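Local structure of glucose-binding protein (Thermus thermophilus HB27, 2B3F) at residues 187-199 with 377-390. The protein binds galactose and glucose as a periplasmic binding protein, and probably delivers sugar to a transport system of the cell. Sequence-based numbering, arbitrary orientation.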
ATOM      1  N   ASN A 187     -15.130   6.425  -3.164  1.00 18.88           N
ATOM      2  CA  ASN A 187     -15.374   6.728  -1.747  1.00 19.50           C
ATOM      3  C   ASN A 187     -16.734   6.247  -1.271  1.00 19.37           C
ATOM      4  O   ASN A 187     -16.898   5.844  -0.103  1.00 18.99           O
ATOM      5  CB  ASN A 187     -15.239   8.238  -1.467  1.00 20.10           C
ATOM      6  CG  ASN A 187     -13.788   8.744  -1.592  1.00 21.76           C
ATOM      7  OD1 ASN A 187     -12.846   7.957  -1.710  1.00 22.54           O
ATOM      8  ND2 ASN A 187     -13.610  10.067  -1.562  1.00 21.15           N
ATOM      9  N   ASN A 188     -17.701   6.252  -2.181  1.00 19.89           N
ATOM     10  CA  ASN A 188     -19.057   5.835  -1.840  1.00 20.23           C
ATOM     11  C   ASN A 188     -19.203   4.338  -1.584  1.00 20.02           C
ATOM     12  O   ASN A 188     -20.158   3.927  -0.923  1.00 20.76           O
ATOM     13  CB  ASN A 188     -20.052   6.305  -2.897  1.00 20.60           C
ATOM     14  CG  ASN A 188     -20.303   7.810  -2.833  1.00 22.93           C
ATOM     15  OD1 ASN A 188     -20.118   8.436  -1.786  1.00 24.79           O
ATOM     16  ND2 ASN A 188     -20.710   8.395  -3.964  1.00 22.95           N
ATOM     17  N   LEU A 189     -18.258   3.528  -2.057  1.00 18.91           N
ATOM     18  CA  LEU A 189     -18.278   2.112  -1.691  1.00 19.46           C
ATOM     19  C   LEU A 189     -18.069   1.941  -0.196  1.00 19.47           C
ATOM     20  O   LEU A 189     -18.683   1.070   0.426  1.00 20.96           O
ATOM     21  CB  LEU A 189     -17.201   1.314  -2.442  1.00 18.60           C
ATOM     22  CG  LEU A 189     -17.337   1.191  -3.950  1.00 19.51           C
ATOM     23  CD1 LEU A 189     -16.061   0.584  -4.551  1.00 18.99           C
ATOM     24  CD2 LEU A 189     -18.561   0.359  -4.319  1.00 20.18           C
ATOM     25  N   TRP A 190     -17.205   2.774   0.380  1.00 19.57           N
ATOM     26  CA  TRP A 190     -16.658   2.514   1.716  1.00 20.10           C
ATOM     27  C   TRP A 190     -17.489   3.143   2.832  1.00 21.15           C
ATOM     28  O   TRP A 190     -17.375   2.737   3.983  1.00 20.56           O
ATOM     29  CB  TRP A 190     -15.170   2.930   1.746  1.00 19.04           C
ATOM     30  CG  TRP A 190     -14.513   2.307   0.581  1.00 18.30           C
ATOM     31  CD1 TRP A 190     -13.972   2.935  -0.491  1.00 17.20           C
ATOM     32  CD2 TRP A 190     -14.413   0.902   0.317  1.00 16.70           C
ATOM     33  NE1 TRP A 190     -13.521   2.017  -1.399  1.00 17.84           N
ATOM     34  CE2 TRP A 190     -13.796   0.758  -0.936  1.00 18.42           C
ATOM     35  CE3 TRP A 190     -14.789  -0.245   1.021  1.00 17.46           C
ATOM     36  CZ2 TRP A 190     -13.551  -0.484  -1.505  1.00 17.40           C
ATOM     37  CZ3 TRP A 190     -14.537  -1.475   0.458  1.00 16.77           C
ATOM     38  CH2 TRP A 190     -13.924  -1.588  -0.790  1.00 17.42           C
ATOM     39  N   ASN A 191     -18.340   4.101   2.461  1.00 22.74           N
ATOM     40  CA  ASN A 191     -19.350   4.668   3.371  1.00 23.25           C
ATOM     41  C   ASN A 191     -20.726   4.032   3.148  1.00 24.09           C
ATOM     42  O   ASN A 191     -21.690   4.368   3.835  1.00 25.72           O
ATOM     43  CB  ASN A 191     -19.397   6.210   3.247  1.00 24.17           C
ATOM     44  CG  ASN A 191     -19.791   6.699   1.846  1.00 24.61           C
ATOM     45  OD1 ASN A 191     -20.515   6.019   1.136  1.00 24.95           O
ATOM     46  ND2 ASN A 191     -19.326   7.891   1.461  1.00 25.80           N
ATOM     47  N   GLY A 192     -20.809   3.106   2.192  1.00 23.45           N
ATOM     48  CA  GLY A 192     -22.036   2.348   1.944  1.00 24.14           C
ATOM     49  C   GLY A 192     -23.079   3.067   1.110  1.00 24.44           C
ATOM     50  O   GLY A 192     -24.211   2.588   0.980  1.00 24.97           O
ATOM     51  N   LYS A 193     -22.714   4.209   0.532  1.00 25.01           N
ATOM     52  CA  LYS A 193     -23.653   4.956  -0.304  1.00 25.52           C
ATOM     53  C   LYS A 193     -23.797   4.340  -1.675  1.00 25.08           C
ATOM     54  O   LYS A 193     -24.846   4.474  -2.306  1.00 25.99           O
ATOM     55  CB  LYS A 193     -23.243   6.422  -0.432  1.00 26.49           C
ATOM     56  CG  LYS A 193     -23.512   7.208   0.857  1.00 28.45           C
ATOM     57  CD  LYS A 193     -23.190   8.679   0.680  1.00 29.16           C
ATOM     58  CE  LYS A 193     -23.643   9.497   1.893  1.00 32.23           C
ATOM     59  NZ  LYS A 193     -22.814  10.751   2.002  1.00 33.90           N
ATOM     60  N   LEU A 194     -22.750   3.667  -2.144  1.00 23.58           N
ATOM     61  CA  LEU A 194     -22.815   2.940  -3.408  1.00 23.29           C
ATOM     62  C   LEU A 194     -22.636   1.462  -3.105  1.00 22.81           C
ATOM     63  O   LEU A 194     -21.654   1.064  -2.470  1.00 22.16           O
ATOM     64  CB  LEU A 194     -21.743   3.417  -4.376  1.00 22.67           C
ATOM     65  CG  LEU A 194     -21.701   2.755  -5.761  1.00 23.26           C
ATOM     66  CD1 LEU A 194     -22.873   3.164  -6.636  1.00 24.48           C
ATOM     67  CD2 LEU A 194     -20.418   3.118  -6.433  1.00 23.28           C
ATOM     68  N   LYS A 195     -23.592   0.659  -3.569  1.00 22.49           N
ATOM     69  CA  LYS A 195     -23.527  -0.783  -3.415  1.00 22.64           C
ATOM     70  C   LYS A 195     -22.587  -1.382  -4.467  1.00 21.36           C
ATOM     71  O   LYS A 195     -22.465  -0.859  -5.582  1.00 20.34           O
ATOM     72  CB  LYS A 195     -24.922  -1.408  -3.533  1.00 22.91           C
ATOM     73  CG  LYS A 195     -25.854  -1.066  -2.365  1.00 25.90           C
ATOM     74  CD  LYS A 195     -27.104  -1.963  -2.312  1.00 26.90           C
ATOM     75  CE  LYS A 195     -26.769  -3.408  -1.855  1.00 31.48           C
ATOM     76  NZ  LYS A 195     -27.928  -4.334  -1.519  1.00 31.86           N
ATOM     77  N   PHE A 196     -21.931  -2.480  -4.085  1.00 20.06           N
ATOM     78  CA  PHE A 196     -21.064  -3.231  -4.993  1.00 20.36           C
ATOM     79  C   PHE A 196     -21.850  -3.836  -6.155  1.00 20.21           C
ATOM     80  O   PHE A 196     -21.297  -4.095  -7.204  1.00 19.90           O
ATOM     81  CB  PHE A 196     -20.314  -4.333  -4.235  1.00 19.43           C
ATOM     82  CG  PHE A 196     -19.265  -3.801  -3.294  1.00 17.72           C
ATOM     83  CD1 PHE A 196     -17.975  -3.585  -3.738  1.00 19.39           C
ATOM     84  CD2 PHE A 196     -19.584  -3.480  -1.984  1.00 19.05           C
ATOM     85  CE1 PHE A 196     -17.006  -3.082  -2.872  1.00 18.49           C
ATOM     86  CE2 PHE A 196     -18.622  -2.958  -1.128  1.00 18.71           C
ATOM     87  CZ  PHE A 196     -17.348  -2.765  -1.579  1.00 18.37           C
ATOM     88  N   THR A 197     -23.141  -4.042  -5.939  1.00 20.97           N
ATOM     89  CA  THR A 197     -24.045  -4.572  -6.951  1.00 21.96           C
ATOM     90  C   THR A 197     -24.635  -3.492  -7.866  1.00 23.11           C
ATOM     91  O   THR A 197     -25.367  -3.814  -8.797  1.00 23.62           O
ATOM     92  CB  THR A 197     -25.202  -5.326  -6.291  1.00 21.57           C
ATOM     93  OG1 THR A 197     -25.789  -4.495  -5.284  1.00 23.16           O
ATOM     94  CG2 THR A 197     -24.716  -6.610  -5.662  1.00 22.29           C
ATOM     95  N   ASP A 198     -24.325  -2.225  -7.616  1.00 23.92           N
ATOM     96  CA  ASP A 198     -24.705  -1.163  -8.550  1.00 23.89           C
ATOM     97  C   ASP A 198     -24.031  -1.407  -9.894  1.00 24.11           C
ATOM     98  O   ASP A 198     -22.842  -1.752  -9.945  1.00 23.53           O
ATOM     99  CB  ASP A 198     -24.289   0.213  -8.039  1.00 24.70           C
ATOM    100  CG  ASP A 198     -24.886   1.340  -8.871  1.00 24.92           C
ATOM    101  OD1 ASP A 198     -24.330   1.692  -9.933  1.00 26.31           O
ATOM    102  OD2 ASP A 198     -25.928   1.860  -8.441  1.00 30.19           O
ATOM    103  N   PRO A 199     -24.781  -1.223 -11.007  1.00 24.25           N
ATOM    104  CA  PRO A 199     -24.164  -1.364 -12.336  1.00 23.84           C
ATOM    105  C   PRO A 199     -22.821  -0.664 -12.519  1.00 23.55           C
ATOM    106  O   PRO A 199     -21.938  -1.204 -13.184  1.00 23.44           O
ATOM    107  CB  PRO A 199     -25.254  -0.811 -13.273  1.00 24.79           C
ATOM    108  CG  PRO A 199     -26.508  -1.217 -12.588  1.00 23.85           C
ATOM    109  CD  PRO A 199     -26.230  -0.965 -11.113  1.00 24.44           C
ATOM    110  N   ALA A 377     -19.380  -9.092  -7.872  1.00 18.30           N
ATOM    111  CA  ALA A 377     -20.077  -7.948  -7.286  1.00 18.75           C
ATOM    112  C   ALA A 377     -21.016  -8.374  -6.152  1.00 19.11           C
ATOM    113  O   ALA A 377     -21.042  -7.772  -5.046  1.00 18.07           O
ATOM    114  CB  ALA A 377     -20.836  -7.188  -8.355  1.00 19.32           C
ATOM    115  N   ASN A 378     -21.801  -9.414  -6.424  1.00 18.97           N
ATOM    116  CA  ASN A 378     -22.720  -9.941  -5.439  1.00 19.50           C
ATOM    117  C   ASN A 378     -21.986 -10.443  -4.201  1.00 18.37           C
ATOM    118  O   ASN A 378     -22.464 -10.247  -3.078  1.00 18.05           O
ATOM    119  CB  ASN A 378     -23.553 -11.085  -6.023  1.00 19.77           C
ATOM    120  CG  ASN A 378     -24.561 -10.616  -7.077  1.00 22.95           C
ATOM    121  OD1 ASN A 378     -24.796  -9.419  -7.243  1.00 25.10           O
ATOM    122  ND2 ASN A 378     -25.148 -11.579  -7.816  1.00 23.15           N
ATOM    123  N   ALA A 379     -20.838 -11.087  -4.420  1.00 17.47           N
ATOM    124  CA  ALA A 379     -20.007 -11.595  -3.323  1.00 17.61           C
ATOM    125  C   ALA A 379     -19.465 -10.461  -2.446  1.00 17.27           C
ATOM    126  O   ALA A 379     -19.521 -10.536  -1.231  1.00 17.27           O
ATOM    127  CB  ALA A 379     -18.870 -12.436  -3.844  1.00 17.37           C
ATOM    128  N   ALA A 380     -18.961  -9.402  -3.070  1.00 16.96           N
ATOM    129  CA  ALA A 380     -18.428  -8.269  -2.307  1.00 16.72           C
ATOM    130  C   ALA A 380     -19.543  -7.630  -1.511  1.00 16.95           C
ATOM    131  O   ALA A 380     -19.334  -7.224  -0.367  1.00 16.59           O
ATOM    132  CB  ALA A 380     -17.786  -7.256  -3.235  1.00 16.58           C
ATOM    133  N   GLN A 381     -20.737  -7.541  -2.104  1.00 16.91           N
ATOM    134  CA  GLN A 381     -21.883  -6.983  -1.365  1.00 17.34           C
ATOM    135  C   GLN A 381     -22.286  -7.854  -0.157  1.00 17.63           C
ATOM    136  O   GLN A 381     -22.606  -7.342   0.907  1.00 17.26           O
ATOM    137  CB  GLN A 381     -23.096  -6.763  -2.273  1.00 18.08           C
ATOM    138  CG  GLN A 381     -24.208  -5.924  -1.615  1.00 18.05           C
ATOM    139  CD  GLN A 381     -23.718  -4.534  -1.236  1.00 19.52           C
ATOM    140  OE1 GLN A 381     -23.152  -3.828  -2.072  1.00 21.64           O
ATOM    141  NE2 GLN A 381     -23.910  -4.150   0.019  1.00 19.06           N
ATOM    142  N   ALA A 382     -22.247  -9.168  -0.322  1.00 17.41           N
ATOM    143  CA  ALA A 382     -22.605 -10.059   0.775  1.00 18.03           C
ATOM    144  C   ALA A 382     -21.631  -9.858   1.958  1.00 18.24           C
ATOM    145  O   ALA A 382     -22.040  -9.785   3.125  1.00 17.62           O
ATOM    146  CB  ALA A 382     -22.609 -11.508   0.292  1.00 18.36           C
ATOM    147  N   ILE A 383     -20.342  -9.772   1.668  1.00 18.57           N
ATOM    148  CA  ILE A 383     -19.357  -9.527   2.724  1.00 18.56           C
ATOM    149  C   ILE A 383     -19.619  -8.173   3.384  1.00 18.39           C
ATOM    150  O   ILE A 383     -19.600  -8.063   4.607  1.00 18.08           O
ATOM    151  CB  ILE A 383     -17.932  -9.563   2.174  1.00 18.88           C
ATOM    152  CG1 ILE A 383     -17.639 -10.917   1.529  1.00 20.19           C
ATOM    153  CG2 ILE A 383     -16.904  -9.227   3.276  1.00 20.16           C
ATOM    154  CD1 ILE A 383     -17.880 -12.075   2.388  1.00 23.07           C
ATOM    155  N   ALA A 384     -19.867  -7.144   2.569  1.00 17.85           N
ATOM    156  CA  ALA A 384     -20.137  -5.807   3.099  1.00 18.33           C
ATOM    157  C   ALA A 384     -21.322  -5.858   4.065  1.00 19.19           C
ATOM    158  O   ALA A 384     -21.280  -5.305   5.174  1.00 18.76           O
ATOM    159  CB  ALA A 384     -20.401  -4.829   1.952  1.00 18.19           C
ATOM    160  N   ASP A 385     -22.364  -6.580   3.668  1.00 19.18           N
ATOM    161  CA  ASP A 385     -23.553  -6.718   4.509  1.00 19.82           C
ATOM    162  C   ASP A 385     -23.253  -7.494   5.799  1.00 19.89           C
ATOM    163  O   ASP A 385     -23.745  -7.131   6.870  1.00 20.35           O
ATOM    164  CB  ASP A 385     -24.664  -7.425   3.741  1.00 19.76           C
ATOM    165  CG  ASP A 385     -25.206  -6.601   2.586  1.00 22.04           C
ATOM    166  OD1 ASP A 385     -25.058  -5.362   2.582  1.00 23.92           O
ATOM    167  OD2 ASP A 385     -25.795  -7.222   1.676  1.00 25.32           O
ATOM    168  N   GLN A 386     -22.448  -8.537   5.699  1.00 20.32           N
ATOM    169  CA  GLN A 386     -22.120  -9.386   6.850  1.00 20.66           C
ATOM    170  C   GLN A 386     -21.271  -8.656   7.880  1.00 21.67           C
ATOM    171  O   GLN A 386     -21.436  -8.872   9.087  1.00 22.84           O
ATOM    172  CB  GLN A 386     -21.410 -10.662   6.391  1.00 21.27           C
ATOM    173  CG  GLN A 386     -22.348 -11.621   5.657  1.00 21.00           C
ATOM    174  CD  GLN A 386     -21.638 -12.693   4.866  1.00 21.49           C
ATOM    175  OE1 GLN A 386     -20.415 -12.688   4.751  1.00 24.46           O
ATOM    176  NE2 GLN A 386     -22.404 -13.629   4.316  1.00 22.88           N
ATOM    177  N   VAL A 387     -20.374  -7.787   7.423  1.00 20.99           N
ATOM    178  CA  VAL A 387     -19.490  -7.079   8.354  1.00 21.46           C
ATOM    179  C   VAL A 387     -20.033  -5.710   8.735  1.00 21.82           C
ATOM    180  O   VAL A 387     -19.460  -5.023   9.602  1.00 21.50           O
ATOM    181  CB  VAL A 387     -18.043  -6.955   7.827  1.00 21.51           C
ATOM    182  CG1 VAL A 387     -17.511  -8.322   7.450  1.00 22.22           C
ATOM    183  CG2 VAL A 387     -17.952  -5.949   6.657  1.00 21.42           C
ATOM    184  N   GLY A 388     -21.138  -5.313   8.115  1.00 21.95           N
ATOM    185  CA  GLY A 388     -21.743  -4.013   8.407  1.00 23.30           C
ATOM    186  C   GLY A 388     -20.891  -2.858   7.914  1.00 23.99           C
ATOM    187  O   GLY A 388     -20.706  -1.862   8.619  1.00 24.27           O
ATOM    188  N   LEU A 389     -20.385  -2.996   6.692  1.00 24.89           N
ATOM    189  CA  LEU A 389     -19.458  -2.022   6.104  1.00 26.03           C
ATOM    190  C   LEU A 389     -20.070  -0.633   6.181  1.00 27.27           C
ATOM    191  O   LEU A 389     -21.217  -0.444   5.783  1.00 26.77           O
ATOM    192  CB  LEU A 389     -19.141  -2.391   4.653  1.00 24.84           C
ATOM    193  CG  LEU A 389     -18.040  -1.597   3.956  1.00 24.77           C
ATOM    194  CD1 LEU A 389     -16.684  -1.943   4.569  1.00 23.75           C
ATOM    195  CD2 LEU A 389     -18.031  -1.857   2.475  1.00 24.96           C
ATOM    196  N   GLY A 390     -19.312   0.311   6.739  1.00 29.27           N
ATOM    197  CA  GLY A 390     -19.785   1.686   6.963  1.00 30.82           C
ATOM    198  C   GLY A 390     -20.143   1.999   8.414  1.00 32.29           C
ATOM    199  O   GLY A 390     -20.345   3.168   8.767  1.00 33.72           O
TER
HETATM  200  O   HOH W   1     -27.179  -4.251   1.179  1.00 51.85           O
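Gln381 and Phe196 join the C-terminal helix 373-387 of this periplasmic binding protein to the loop between helices 166-190 and 199-212, at the type I beta turn Lys195 to Asp198 and away from the sugar pocket. Outward from the helix, Gln381 CB rests on Thr197 CG2 at 3.8 Å. CG swings anti to the backbone N (chi1 -168°) and the chain then bends at chi2, which lays the amide across the Lys195 chain; CG and CD both pack on Lys195 CE. At the tip, OE1 accepts from Phe196 N (2.7 Å), the donor lying almost in line with the C=O bond although the N-H...O angle is only 142°. NE2 donates to Asp385 OD1, one turn on in the same helix, from above the carboxylate plane, so the amide is held at both ends and its flip is fixed. A leucine here would probably leave Phe196 N without its acceptor and Asp385 without this donor. The Phe196 ring takes Ala380 CB over one face, a CH-pi contact 4.1 Å from the centroid, and Gln381 OE1 and Leu389 CD2 at its edge. Leu389 CD2 also reaches Trp190 CE3, whose indole meets Phe356 edge-to-face. One water links Lys195 NZ to Asp385 OD1, 2.8 Å from each.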